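Local coordinates for protein probable tagatose 6-phosphate kinase (Sinorhizobium meliloti, PDB 3TXV) that probably acts in carbohydrate metabolism, as a tagatose-6-phosphate kinase or as a GatZ/KbaZ-like relative of the tagatose-bisphosphate aldolase subunits, at residues Met38-His42 with Ile78-Phe84; Pro31-Glu35 with Phe74-Ile78; Val48-Cys54 with Leu90-Leu96; Gly22-Ser28 with Ala284-Gly289. One frame throughout, in Å; residues are numbered along the deposited sequence.

Contact 1: Met38-His42 with Ile78-Phe84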
loop_
_atom_site.group_PDB
_atom_site.type_symbol
_atom_site.label_atom_id
_atom_site.label_comp_id
_atom_site.label_asym_id
_atom_site.label_seq_id
_atom_site.Cartn_x
_atom_site.Cartn_y
_atom_site.Cartn_z
HETATM N N MSE A 38 -1.712 10.037 -8.443
HETATM C CA MSE A 38 -0.993 10.969 -9.283
HETATM C C MSE A 38 -1.698 12.342 -9.302
HETATM O O MSE A 38 -1.098 13.334 -8.927
HETATM C CB MSE A 38 -0.774 10.390 -10.680
HETATM C CG MSE A 38 0.355 9.372 -10.779
HETATM SE SE MSE A 38 -0.067 8.353 -12.329
HETATM C CE MSE A 38 1.601 7.518 -12.819
ATOM N N LEU A 39 -2.983 12.384 -9.663
ATOM C CA LEU A 39 -3.743 13.637 -9.736
ATOM C C LEU A 39 -3.591 14.534 -8.515
ATOM O O LEU A 39 -3.521 15.759 -8.644
ATOM C CB LEU A 39 -5.228 13.388 -10.038
ATOM C CG LEU A 39 -5.578 12.918 -11.472
ATOM C CD1 LEU A 39 -7.062 12.661 -11.662
ATOM C CD2 LEU A 39 -5.082 13.881 -12.565
ATOM N N ARG A 40 -3.529 13.950 -7.328
ATOM C CA ARG A 40 -3.364 14.765 -6.138
ATOM C C ARG A 40 -1.944 15.320 -6.064
ATOM O O ARG A 40 -1.754 16.532 -5.849
ATOM C CB ARG A 40 -3.753 13.979 -4.889
ATOM C CG ARG A 40 -3.171 14.507 -3.591
ATOM C CD ARG A 40 -3.690 15.852 -3.220
ATOM N NE ARG A 40 -5.135 15.892 -3.376
ATOM C CZ ARG A 40 -5.928 16.793 -2.810
ATOM N NH1 ARG A 40 -5.420 17.735 -2.031
ATOM N NH2 ARG A 40 -7.235 16.744 -3.015
ATOM N N ALA A 41 -0.945 14.456 -6.245
ATOM C CA ALA A 41 0.435 14.916 -6.326
ATOM C C ALA A 41 0.566 16.099 -7.301
ATOM O O ALA A 41 1.124 17.135 -6.945
ATOM C CB ALA A 41 1.346 13.794 -6.720
ATOM N N HIS A 42 -0.081 16.035 -8.435
ATOM C CA HIS A 42 0.015 17.095 -9.385
ATOM C C HIS A 42 -0.459 18.373 -8.757
ATOM O O HIS A 42 0.093 19.409 -8.974
ATOM C CB HIS A 42 -0.868 16.781 -10.559
ATOM C CG HIS A 42 -0.371 17.341 -11.847
ATOM N ND1 HIS A 42 -0.871 16.954 -13.068
ATOM C CD2 HIS A 42 0.595 18.246 -12.102
ATOM C CE1 HIS A 42 -0.234 17.602 -14.021
ATOM N NE2 HIS A 42 0.655 18.394 -13.459
ATOM N N ILE A 78 -0.734 4.808 -17.181
ATOM C CA ILE A 78 -1.631 5.658 -16.406
ATOM C C ILE A 78 -1.163 7.122 -16.502
ATOM O O ILE A 78 -1.953 8.024 -16.798
ATOM C CB ILE A 78 -1.652 5.143 -14.932
ATOM C CG1 ILE A 78 -2.244 3.751 -14.884
ATOM C CG2 ILE A 78 -2.436 6.021 -14.019
ATOM C CD1 ILE A 78 -2.086 3.109 -13.556
ATOM N N ALA A 79 0.132 7.333 -16.272
ATOM C CA ALA A 79 0.725 8.657 -16.251
ATOM C C ALA A 79 0.427 9.358 -17.546
ATOM O O ALA A 79 0.039 10.523 -17.570
ATOM C CB ALA A 79 2.221 8.552 -16.057
ATOM N N ASP A 80 0.619 8.632 -18.633
ATOM C CA ASP A 80 0.384 9.194 -19.947
ATOM C C ASP A 80 -1.088 9.573 -20.085
ATOM O O ASP A 80 -1.389 10.748 -20.309
ATOM C CB ASP A 80 0.770 8.209 -21.056
ATOM C CG ASP A 80 2.224 7.837 -21.031
ATOM O OD1 ASP A 80 3.046 8.514 -20.339
ATOM O OD2 ASP A 80 2.521 6.845 -21.728
ATOM N N ARG A 81 -1.990 8.597 -19.940
ATOM C CA ARG A 81 -3.423 8.852 -20.079
ATOM C C ARG A 81 -3.849 10.231 -19.513
ATOM O O ARG A 81 -4.822 10.829 -19.995
ATOM C CB ARG A 81 -4.250 7.719 -19.429
ATOM C CG ARG A 81 -4.438 6.428 -20.237
ATOM N N ILE A 82 -3.104 10.722 -18.515
ATOM C CA ILE A 82 -3.454 11.931 -17.742
ATOM C C ILE A 82 -2.364 13.008 -17.756
ATOM O O ILE A 82 -2.342 13.875 -16.871
ATOM C CB ILE A 82 -3.809 11.595 -16.240
ATOM C CG1 ILE A 82 -2.647 10.883 -15.534
ATOM C CG2 ILE A 82 -5.061 10.737 -16.158
ATOM C CD1 ILE A 82 -2.636 11.026 -14.035
ATOM N N GLU A 83 -1.450 12.944 -18.729
ATOM C CA GLU A 83 -0.331 13.895 -18.837
ATOM C C GLU A 83 0.388 14.124 -17.486
ATOM O O GLU A 83 0.471 15.265 -16.983
ATOM C CB GLU A 83 -0.791 15.258 -19.413
ATOM C CG GLU A 83 -2.121 15.268 -20.202
ATOM C CD GLU A 83 -1.926 15.180 -21.713
ATOM O OE1 GLU A 83 -1.656 14.065 -22.242
ATOM O OE2 GLU A 83 -2.057 16.249 -22.368
ATOM N N PHE A 84 0.897 13.053 -16.900
ATOM C CA PHE A 84 1.673 13.164 -15.686
ATOM C C PHE A 84 3.094 12.733 -15.960
ATOM O O PHE A 84 3.326 11.690 -16.528
ATOM C CB PHE A 84 1.095 12.293 -14.608
ATOM C CG PHE A 84 1.793 12.430 -13.321
ATOM C CD1 PHE A 84 2.852 11.650 -13.021
ATOM C CD2 PHE A 84 1.412 13.363 -12.422
ATOM C CE1 PHE A 84 3.494 11.800 -11.866
ATOM C CE2 PHE A 84 2.073 13.504 -11.258
ATOM C CZ PHE A 84 3.097 12.722 -10.978
#

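Contact 2: Pro31-Glu35 with Phe74-Ile78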
loop_
_atom_site.group_PDB
_atom_site.type_symbol
_atom_site.label_atom_id
_atom_site.label_comp_id
_atom_site.label_asym_id
_atom_site.label_seq_id
_atom_site.Cartn_x
_atom_site.Cartn_y
_atom_site.Cartn_z
ATOM N N PRO A 31 -5.360 0.541 -10.628
ATOM C CA PRO A 31 -5.245 1.600 -11.658
ATOM C C PRO A 31 -5.901 2.930 -11.268
ATOM O O PRO A 31 -5.282 3.987 -11.447
ATOM C CB PRO A 31 -5.972 1.009 -12.868
ATOM C CG PRO A 31 -6.398 -0.393 -12.482
ATOM C CD PRO A 31 -5.630 -0.769 -11.239
ATOM N N LEU A 32 -7.134 2.897 -10.743
ATOM C CA LEU A 32 -7.784 4.133 -10.351
ATOM C C LEU A 32 -7.179 4.766 -9.119
ATOM O O LEU A 32 -7.158 5.985 -9.020
ATOM C CB LEU A 32 -9.266 3.953 -10.154
ATOM C CG LEU A 32 -10.040 3.761 -11.445
ATOM C CD1 LEU A 32 -11.381 3.081 -11.131
ATOM C CD2 LEU A 32 -10.252 5.092 -12.174
ATOM N N VAL A 33 -6.692 3.968 -8.170
ATOM C CA VAL A 33 -5.984 4.560 -7.035
ATOM C C VAL A 33 -4.668 5.207 -7.526
ATOM O O VAL A 33 -4.323 6.307 -7.124
ATOM C CB VAL A 33 -5.715 3.557 -5.862
ATOM C CG1 VAL A 33 -4.861 4.218 -4.748
ATOM C CG2 VAL A 33 -7.001 3.037 -5.290
ATOM N N ILE A 34 -3.952 4.550 -8.419
ATOM C CA ILE A 34 -2.733 5.158 -8.899
ATOM C C ILE A 34 -3.034 6.509 -9.598
ATOM O O ILE A 34 -2.456 7.548 -9.217
ATOM C CB ILE A 34 -1.925 4.182 -9.781
ATOM C CG1 ILE A 34 -1.268 3.122 -8.896
ATOM C CG2 ILE A 34 -0.836 4.919 -10.553
ATOM C CD1 ILE A 34 -1.279 1.752 -9.514
ATOM N N GLU A 35 -3.947 6.483 -10.586
ATOM C CA GLU A 35 -4.428 7.671 -11.297
ATOM C C GLU A 35 -4.787 8.753 -10.305
ATOM O O GLU A 35 -4.387 9.900 -10.461
ATOM C CB GLU A 35 -5.643 7.300 -12.140
ATOM C CG GLU A 35 -6.350 8.436 -12.952
ATOM C CD GLU A 35 -7.304 7.849 -14.015
ATOM O OE1 GLU A 35 -7.325 6.597 -14.195
ATOM O OE2 GLU A 35 -8.018 8.616 -14.691
ATOM N N PHE A 74 3.098 -0.459 -16.658
ATOM C CA PHE A 74 1.753 -0.332 -16.101
ATOM C C PHE A 74 1.510 1.063 -15.486
ATOM O O PHE A 74 0.649 1.809 -15.943
ATOM C CB PHE A 74 1.564 -1.441 -15.056
ATOM C CG PHE A 74 0.252 -1.387 -14.316
ATOM C CD1 PHE A 74 -0.914 -1.864 -14.909
ATOM C CD2 PHE A 74 0.201 -0.894 -13.014
ATOM C CE1 PHE A 74 -2.108 -1.811 -14.235
ATOM C CE2 PHE A 74 -0.990 -0.842 -12.333
ATOM C CZ PHE A 74 -2.148 -1.301 -12.928
ATOM N N VAL A 75 2.279 1.408 -14.458
ATOM C CA VAL A 75 2.242 2.744 -13.874
ATOM C C VAL A 75 2.513 3.853 -14.937
ATOM O O VAL A 75 1.881 4.920 -14.928
ATOM C CB VAL A 75 3.219 2.854 -12.660
ATOM C CG1 VAL A 75 3.203 4.236 -12.053
ATOM C CG2 VAL A 75 2.850 1.875 -11.574
ATOM N N GLY A 76 3.441 3.624 -15.851
ATOM C CA GLY A 76 3.685 4.622 -16.882
ATOM C C GLY A 76 2.506 4.891 -17.833
ATOM O O GLY A 76 2.311 6.021 -18.318
ATOM N N ALA A 77 1.721 3.850 -18.092
ATOM C CA ALA A 77 0.590 3.939 -18.999
ATOM C C ALA A 77 -0.476 4.925 -18.481
ATOM O O ALA A 77 -1.028 5.754 -19.234
ATOM C CB ALA A 77 0.004 2.556 -19.206
ATOM N N ILE A 78 -0.734 4.808 -17.181
ATOM C CA ILE A 78 -1.631 5.658 -16.406
ATOM C C ILE A 78 -1.163 7.122 -16.502
ATOM O O ILE A 78 -1.953 8.024 -16.798
ATOM C CB ILE A 78 -1.652 5.143 -14.932
ATOM C CG1 ILE A 78 -2.244 3.751 -14.884
ATOM C CG2 ILE A 78 -2.436 6.021 -14.019
ATOM C CD1 ILE A 78 -2.086 3.109 -13.556
#

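Contact 3: Val48-Cys54 with Leu90-Leu96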
loop_
_atom_site.group_PDB
_atom_site.type_symbol
_atom_site.label_atom_id
_atom_site.label_comp_id
_atom_site.label_asym_id
_atom_site.label_seq_id
_atom_site.Cartn_x
_atom_site.Cartn_y
_atom_site.Cartn_z
ATOM N N VAL A 48 5.047 11.642 -6.461
ATOM C CA VAL A 48 4.218 10.570 -5.952
ATOM C C VAL A 48 5.013 9.283 -5.739
ATOM O O VAL A 48 5.657 8.751 -6.672
ATOM C CB VAL A 48 3.018 10.309 -6.878
ATOM C CG1 VAL A 48 3.457 9.772 -8.216
ATOM C CG2 VAL A 48 2.018 9.377 -6.233
ATOM N N LEU A 49 4.963 8.780 -4.506
ATOM C CA LEU A 49 5.634 7.531 -4.177
ATOM C C LEU A 49 4.693 6.345 -4.403
ATOM O O LEU A 49 3.683 6.186 -3.702
ATOM C CB LEU A 49 6.115 7.593 -2.734
ATOM C CG LEU A 49 6.830 6.403 -2.141
ATOM C CD1 LEU A 49 7.964 5.945 -3.023
ATOM C CD2 LEU A 49 7.358 6.830 -0.811
ATOM N N ILE A 50 4.997 5.514 -5.389
ATOM C CA ILE A 50 4.215 4.292 -5.548
ATOM C C ILE A 50 5.026 3.006 -5.294
ATOM O O ILE A 50 6.106 2.801 -5.872
ATOM C CB ILE A 50 3.512 4.238 -6.879
ATOM C CG1 ILE A 50 2.585 5.415 -6.983
ATOM C CG2 ILE A 50 2.683 2.975 -6.975
ATOM C CD1 ILE A 50 2.342 5.823 -8.410
ATOM N N GLU A 51 4.471 2.144 -4.439
ATOM C CA GLU A 51 5.185 0.972 -3.927
ATOM C C GLU A 51 4.517 -0.341 -4.347
ATOM O O GLU A 51 3.318 -0.401 -4.496
ATOM C CB GLU A 51 5.287 1.048 -2.398
ATOM C CG GLU A 51 5.906 2.328 -1.872
ATOM C CD GLU A 51 6.983 2.050 -0.841
ATOM O OE1 GLU A 51 7.656 0.992 -0.977
ATOM O OE2 GLU A 51 7.160 2.875 0.102
ATOM N N ALA A 52 5.313 -1.379 -4.547
ATOM C CA ALA A 52 4.819 -2.730 -4.761
ATOM C C ALA A 52 5.516 -3.666 -3.751
ATOM O O ALA A 52 6.586 -3.316 -3.270
ATOM C CB ALA A 52 5.106 -3.137 -6.172
ATOM N N THR A 53 4.915 -4.809 -3.399
ATOM C CA THR A 53 5.537 -5.766 -2.429
ATOM C C THR A 53 6.141 -6.987 -3.099
ATOM O O THR A 53 5.653 -7.426 -4.118
ATOM C CB THR A 53 4.566 -6.333 -1.311
ATOM O OG1 THR A 53 3.275 -6.604 -1.855
ATOM C CG2 THR A 53 4.439 -5.418 -0.113
ATOM N N CYS A 54 7.180 -7.542 -2.485
ATOM C CA CYS A 54 7.866 -8.743 -2.946
ATOM C C CYS A 54 6.918 -9.718 -3.594
ATOM O O CYS A 54 7.076 -10.050 -4.779
ATOM C CB CYS A 54 8.570 -9.423 -1.763
ATOM S SG CYS A 54 7.456 -9.821 -0.260
ATOM N N LEU A 90 7.812 8.127 -8.388
ATOM C CA LEU A 90 8.835 7.454 -7.617
ATOM C C LEU A 90 8.429 6.028 -7.311
ATOM O O LEU A 90 7.399 5.793 -6.759
ATOM C CB LEU A 90 9.035 8.192 -6.319
ATOM C CG LEU A 90 10.155 9.192 -6.218
ATOM C CD1 LEU A 90 10.466 9.742 -7.534
ATOM C CD2 LEU A 90 9.722 10.245 -5.333
ATOM N N LEU A 91 9.257 5.065 -7.641
ATOM C CA LEU A 91 8.828 3.677 -7.465
ATOM C C LEU A 91 9.481 2.963 -6.295
ATOM O O LEU A 91 10.688 2.796 -6.268
ATOM C CB LEU A 91 9.065 2.876 -8.732
ATOM C CG LEU A 91 8.119 3.129 -9.893
ATOM C CD1 LEU A 91 8.626 2.406 -11.106
ATOM C CD2 LEU A 91 6.726 2.641 -9.568
ATOM N N GLY A 92 8.672 2.537 -5.329
ATOM C CA GLY A 92 9.150 1.747 -4.198
ATOM C C GLY A 92 8.993 0.234 -4.339
ATOM O O GLY A 92 8.238 -0.260 -5.189
ATOM N N GLY A 93 9.738 -0.499 -3.512
ATOM C CA GLY A 93 9.637 -1.945 -3.392
ATOM C C GLY A 93 9.476 -2.188 -1.912
ATOM O O GLY A 93 10.273 -1.694 -1.087
ATOM N N ASP A 94 8.422 -2.913 -1.565
ATOM C CA ASP A 94 8.048 -3.109 -0.170
ATOM C C ASP A 94 8.246 -4.543 0.267
ATOM O O ASP A 94 7.896 -5.485 -0.449
ATOM C CB ASP A 94 6.592 -2.691 0.053
ATOM C CG ASP A 94 6.133 -2.903 1.496
ATOM O OD1 ASP A 94 6.987 -2.770 2.396
ATOM O OD2 ASP A 94 4.945 -3.203 1.733
ATOM N N HIS A 95 8.789 -4.699 1.464
ATOM C CA HIS A 95 9.128 -6.020 1.992
ATOM C C HIS A 95 9.864 -6.862 0.954
ATOM O O HIS A 95 9.337 -7.882 0.525
ATOM C CB HIS A 95 7.870 -6.781 2.500
ATOM C CG HIS A 95 7.237 -6.151 3.701
ATOM N ND1 HIS A 95 7.746 -6.305 4.975
ATOM C CD2 HIS A 95 6.153 -5.344 3.822
ATOM C CE1 HIS A 95 7.008 -5.607 5.828
ATOM N NE2 HIS A 95 6.035 -5.014 5.154
ATOM N N LEU A 96 11.062 -6.451 0.549
ATOM C CA LEU A 96 11.851 -7.265 -0.386
ATOM C C LEU A 96 12.755 -8.198 0.376
ATOM O O LEU A 96 13.329 -7.830 1.386
ATOM C CB LEU A 96 12.672 -6.383 -1.321
ATOM C CG LEU A 96 11.980 -5.580 -2.430
ATOM C CD1 LEU A 96 10.501 -5.397 -2.244
ATOM C CD2 LEU A 96 12.666 -4.245 -2.565
#

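Contact 4: Gly22-Ser28 with Ala284-Gly289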
loop_
_atom_site.group_PDB
_atom_site.type_symbol
_atom_site.label_atom_id
_atom_site.label_comp_id
_atom_site.label_asym_id
_atom_site.label_seq_id
_atom_site.Cartn_x
_atom_site.Cartn_y
_atom_site.Cartn_z
ATOM N N GLY A 22 6.987 15.261 4.946
ATOM C CA GLY A 22 7.129 13.812 4.963
ATOM C C GLY A 22 6.630 13.357 3.606
ATOM O O GLY A 22 6.269 14.189 2.764
ATOM N N ILE A 23 6.607 12.056 3.370
ATOM C CA ILE A 23 6.077 11.563 2.097
ATOM C C ILE A 23 5.054 10.446 2.304
ATOM O O ILE A 23 5.275 9.536 3.144
ATOM C CB ILE A 23 7.191 11.180 1.098
ATOM C CG1 ILE A 23 6.600 10.871 -0.252
ATOM C CG2 ILE A 23 7.987 9.987 1.560
ATOM C CD1 ILE A 23 7.497 11.294 -1.412
ATOM N N PRO A 24 3.893 10.560 1.611
ATOM C CA PRO A 24 2.867 9.504 1.622
ATOM C C PRO A 24 3.279 8.371 0.722
ATOM O O PRO A 24 3.830 8.612 -0.360
ATOM C CB PRO A 24 1.626 10.198 1.055
ATOM C CG PRO A 24 2.102 11.391 0.423
ATOM C CD PRO A 24 3.338 11.822 1.113
ATOM N N SER A 25 3.056 7.149 1.186
ATOM C CA SER A 25 3.439 5.973 0.421
ATOM C C SER A 25 2.201 5.242 -0.049
ATOM O O SER A 25 1.376 4.818 0.756
ATOM C CB SER A 25 4.307 5.059 1.269
ATOM O OG SER A 25 4.982 4.142 0.451
ATOM N N ILE A 26 2.048 5.101 -1.352
ATOM C CA ILE A 26 0.854 4.466 -1.868
ATOM C C ILE A 26 1.172 3.053 -2.297
ATOM O O ILE A 26 1.824 2.878 -3.331
ATOM C CB ILE A 26 0.319 5.200 -3.090
ATOM C CG1 ILE A 26 0.408 6.749 -2.927
ATOM C CG2 ILE A 26 -1.033 4.671 -3.432
ATOM C CD1 ILE A 26 -0.255 7.349 -1.672
ATOM N N CYS A 27 0.745 2.055 -1.509
ATOM C CA CYS A 27 0.824 0.660 -1.953
ATOM C C CYS A 27 -0.540 0.166 -2.293
ATOM O O CYS A 27 -1.154 -0.597 -1.532
ATOM C CB CYS A 27 1.388 -0.287 -0.905
ATOM S SG CYS A 27 2.265 0.558 0.316
ATOM N N SER A 28 -1.024 0.608 -3.432
ATOM C CA SER A 28 -2.139 -0.057 -4.025
ATOM C C SER A 28 -1.732 -0.438 -5.443
ATOM O O SER A 28 -0.840 0.163 -6.044
ATOM C CB SER A 28 -3.395 0.815 -3.972
ATOM O OG SER A 28 -4.493 0.055 -3.470
ATOM N N ALA A 284 7.773 9.613 9.225
ATOM C CA ALA A 284 7.688 10.571 8.134
ATOM C C ALA A 284 7.295 9.936 6.829
ATOM O O ALA A 284 6.937 10.636 5.882
ATOM C CB ALA A 284 8.997 11.315 7.971
ATOM N N ILE A 285 7.401 8.620 6.756
ATOM C CA ILE A 285 6.914 7.892 5.599
ATOM C C ILE A 285 5.739 7.096 6.089
ATOM O O ILE A 285 5.861 6.311 7.046
ATOM C CB ILE A 285 7.942 6.948 5.017
ATOM C CG1 ILE A 285 9.097 7.742 4.391
ATOM C CG2 ILE A 285 7.271 6.051 4.029
ATOM C CD1 ILE A 285 10.369 7.012 4.394
ATOM N N LEU A 286 4.609 7.330 5.424
ATOM C CA LEU A 286 3.300 6.851 5.807
ATOM C C LEU A 286 2.802 5.919 4.743
ATOM O O LEU A 286 2.440 6.357 3.661
ATOM C CB LEU A 286 2.345 8.039 5.891
ATOM C CG LEU A 286 2.700 9.057 6.964
ATOM C CD1 LEU A 286 2.139 10.403 6.595
ATOM C CD2 LEU A 286 2.183 8.576 8.336
ATOM N N LYS A 287 2.677 4.654 5.040
ATOM C CA LYS A 287 2.172 3.758 4.046
ATOM C C LYS A 287 0.684 3.575 4.161
ATOM O O LYS A 287 0.177 3.203 5.186
ATOM C CB LYS A 287 2.832 2.413 4.216
ATOM C CG LYS A 287 4.253 2.374 3.806
ATOM C CD LYS A 287 4.699 0.968 3.554
ATOM C CE LYS A 287 5.171 0.774 2.156
ATOM N NZ LYS A 287 6.493 0.173 2.092
ATOM N N VAL A 288 -0.030 3.876 3.105
ATOM C CA VAL A 288 -1.424 3.627 3.104
ATOM C C VAL A 288 -1.640 2.800 1.904
ATOM O O VAL A 288 -1.038 3.020 0.918
ATOM C CB VAL A 288 -2.162 4.902 2.982
ATOM C CG1 VAL A 288 -1.704 5.628 1.814
ATOM C CG2 VAL A 288 -3.618 4.677 2.977
ATOM N N GLY A 289 -2.509 1.817 2.022
ATOM C CA GLY A 289 -2.996 1.042 0.915
ATOM C C GLY A 289 -4.469 0.761 1.003
ATOM O O GLY A 289 -5.241 1.205 0.218
#

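Contact 1: Met38-His42 with Ile78-Phe84
Met38 and Phe84 bring the two backbones nearest, CA to CA 7.3 Å, where residues 38-42 of helix 31-43 pass the C-terminal end of helix 68-81 and the turn after it. Met38, present as selenomethionine, carries most of the contact. Its extended side chain runs across the Phe84 ring, with CG over the ring centre in a CH-pi contact, 4.1 Å from the centroid. The selenium stands obliquely to the same ring, a Met-aromatic contact, and meets Ile78 CG2 at 3.7 Å; beyond it the terminal CE rests on Ala79 CB at 3.5 Å. Nearer the backbone, Met38 CB and Leu39 CD2 share one partner, the CD1 methyl of Ile82. With CG anti to the backbone N (chi1 -176°), the Phe84 ring lies under Met38 and turns its edge to the face of His42, a T-shaped pair with centroids 5.8 Å apart and planes at 87°. A Schellman motif sets the ring in place: Glu83, at positive phi, is the C-prime residue, Phe84 N bonds Ala79 O at 2.8 Å and Glu83 N bonds Asp80 O. Beneath this helix pair lies the sheet, where Met38 and Phe84 both reach Val48 of strand 48-53 and Ile89 of strand 89-96; on another side of helix 31-43, Arg40 forms a salt bridge with Asp416 of helix 407-424.

Contact 2: Pro31-Glu35 with Phe74-Ile78
Ile34 and Ile78 meet at the centre of the contact, their side chains crossing at about a right angle. The CD1 methyl of Ile78 presses on Ile34 CG2 at 3.7 Å and also touches Ile34 CB, while the other branch of Ile78, CG2, lies against the backbone of Glu35, 3.8 Å from its CA. A second group is built on the Phe74 ring, met at its edge by two residues one turn apart on helix 31-43: Pro31 CD approaches CZ in the ring plane at 3.9 Å, and Ile34 CD1 approaches CE2 at 3.8 Å. A chi1 of 176° points Phe74 CG away from the backbone N, and this carries the ring over to helix 31-43; Ile78 CD1, one turn further on, sits above one of its faces, offset toward the rim. Val75 CG1 adds a looser touch on Ile34 CG2. Helices 31-43 and 68-81 are the first two of the helical layer around a (beta/alpha)8 barrel; here their axes pass at 10.0 Å with a crossing angle of -58°. Outside this shell, Phe74 leans on Met66. Glu35, its chain extended, carries its carboxylate away to a salt bridge between OE2 and Lys408 NZ of helix 407-424, and Val33 packs on Leu292, Thr293 and Leu296 of helix 290-310.

Contact 3: Val48-Cys54 with Leu90-Leu96
Strands 48-53 and 89-96, the second and third of the (beta/alpha)8 barrel, pair through residues Val48-Cys54 and Leu90-Leu96 as the two strands of a beta-alpha-beta crossover whose helix is 68-81. They run parallel, with axes at 29°, and the even-numbered residues of both make the hydrogen bonds: Leu90 N to Val48 O, Ile50 N to Leu90 O (2.8 Å), Gly92 N to Ile50 O, Ala52 N to Gly92 O, Asp94 N to Ala52 O and Cys54 N to Asp94 O. Ile50, Ala52 and Leu91 face the helices; Leu49, Glu51, Thr53, Leu90 and Asp94 stand on the inner face, where Leu49 CD1 meets Leu90 CB at 4.1 Å. The Glu51 chain, bent at chi2 (-132°), lays its carboxylate across the neighbouring strand, OE1 3.6 Å from both Gly92 CA and Gly93 N; glycine at 92 leaves room for it. Glu51 OE2 is held by Ser25 OG and by a salt bridge to Lys127, and Asp94 OD1 by Lys287 and His129. With an alanine in place of the glutamate, Lys127 is likely to lose its carboxylate mate and Ser25 OG its hydrogen-bond partner, and a gap would probably open over Gly92. His95, hydrogen-bonded to Asp131, belongs with Glu178 and His265 to a group whose geometry would suit a vacant metal site, a role not established. Asp94 lies alongside Thr53 and points the same way, its CB 3.5 Å from Thr53 CG2.

Contact 4: Gly22-Ser28 with Ala284-Gly289
Lys287 starts with CG anti to the carbonyl carbon (chi1 -72°) and then bends at chi3 and chi4, which brings CE against Ser25 and Cys27 of the facing strand; the chi1 of Ser25 (-163°) swings OG to the same side of the sheet, opposite its own N. Lys287 CG therefore lies 3.7 Å from Ser25 CB, while Lys287 CE touches two partners, 3.8 Å from Ser25 OG and nearer still to Cys27 SG. The polar ends go on to the barrel interior: Lys287 NZ forms salt bridges with Glu263 and Asp94, and Ser25 OG bonds Glu51 OE2. A methionine in place of this lysine would take away the ammonium group and would probably leave the Glu263 and Asp94 carboxylates without the cation they share. Next along this inner face, Ile23 and Ile285 lie side by side, CG2 to CG1 3.8 Å. On the outer face Ile26 CD1 runs beside Val288 CG1 at 4.1 Å. Five backbone hydrogen bonds join the parallel strands: Ile23 N to Ala284 O (2.9 Å), Leu286 N to Ile23 O, Ser25 N to Leu286 O (2.7 Å), Val288 N to Ser25 O and Cys27 N to Val288 O. Pro24, with no N-H to give, falls at a position that makes none of them. This pairing of the first strand with the eighth closes the (beta/alpha)8 barrel. Gly289 is the N-cap of helix 290-310, and helix 407-424 covers the outer face, with Tyr422 on Pro24 and Val288 and Leu419 on Ile26.

From the N terminus, strand 23-26 opens the longest loop, closed by contact 4 after 255 intervening residues, and the other three contacts nest inside it. Helix 31-43 follows, starting contact 2 and then contact 1; strand 48-53 starts contact 3. Helix 68-81 closes contact 2 and then contact 1, which share Ile78, and strand 89-96 closes contact 3, so these three cross one another. Contacts 1 and 2 tie neighbouring helices of the outer layer, contacts 3 and 4 neighbouring strands of the barrel. Ile50 CD1 of contact 3 touches Ile34 and Val75 of contact 2, and the Asp94-Lys287 salt bridge joins contacts 3 and 4 inside the barrel.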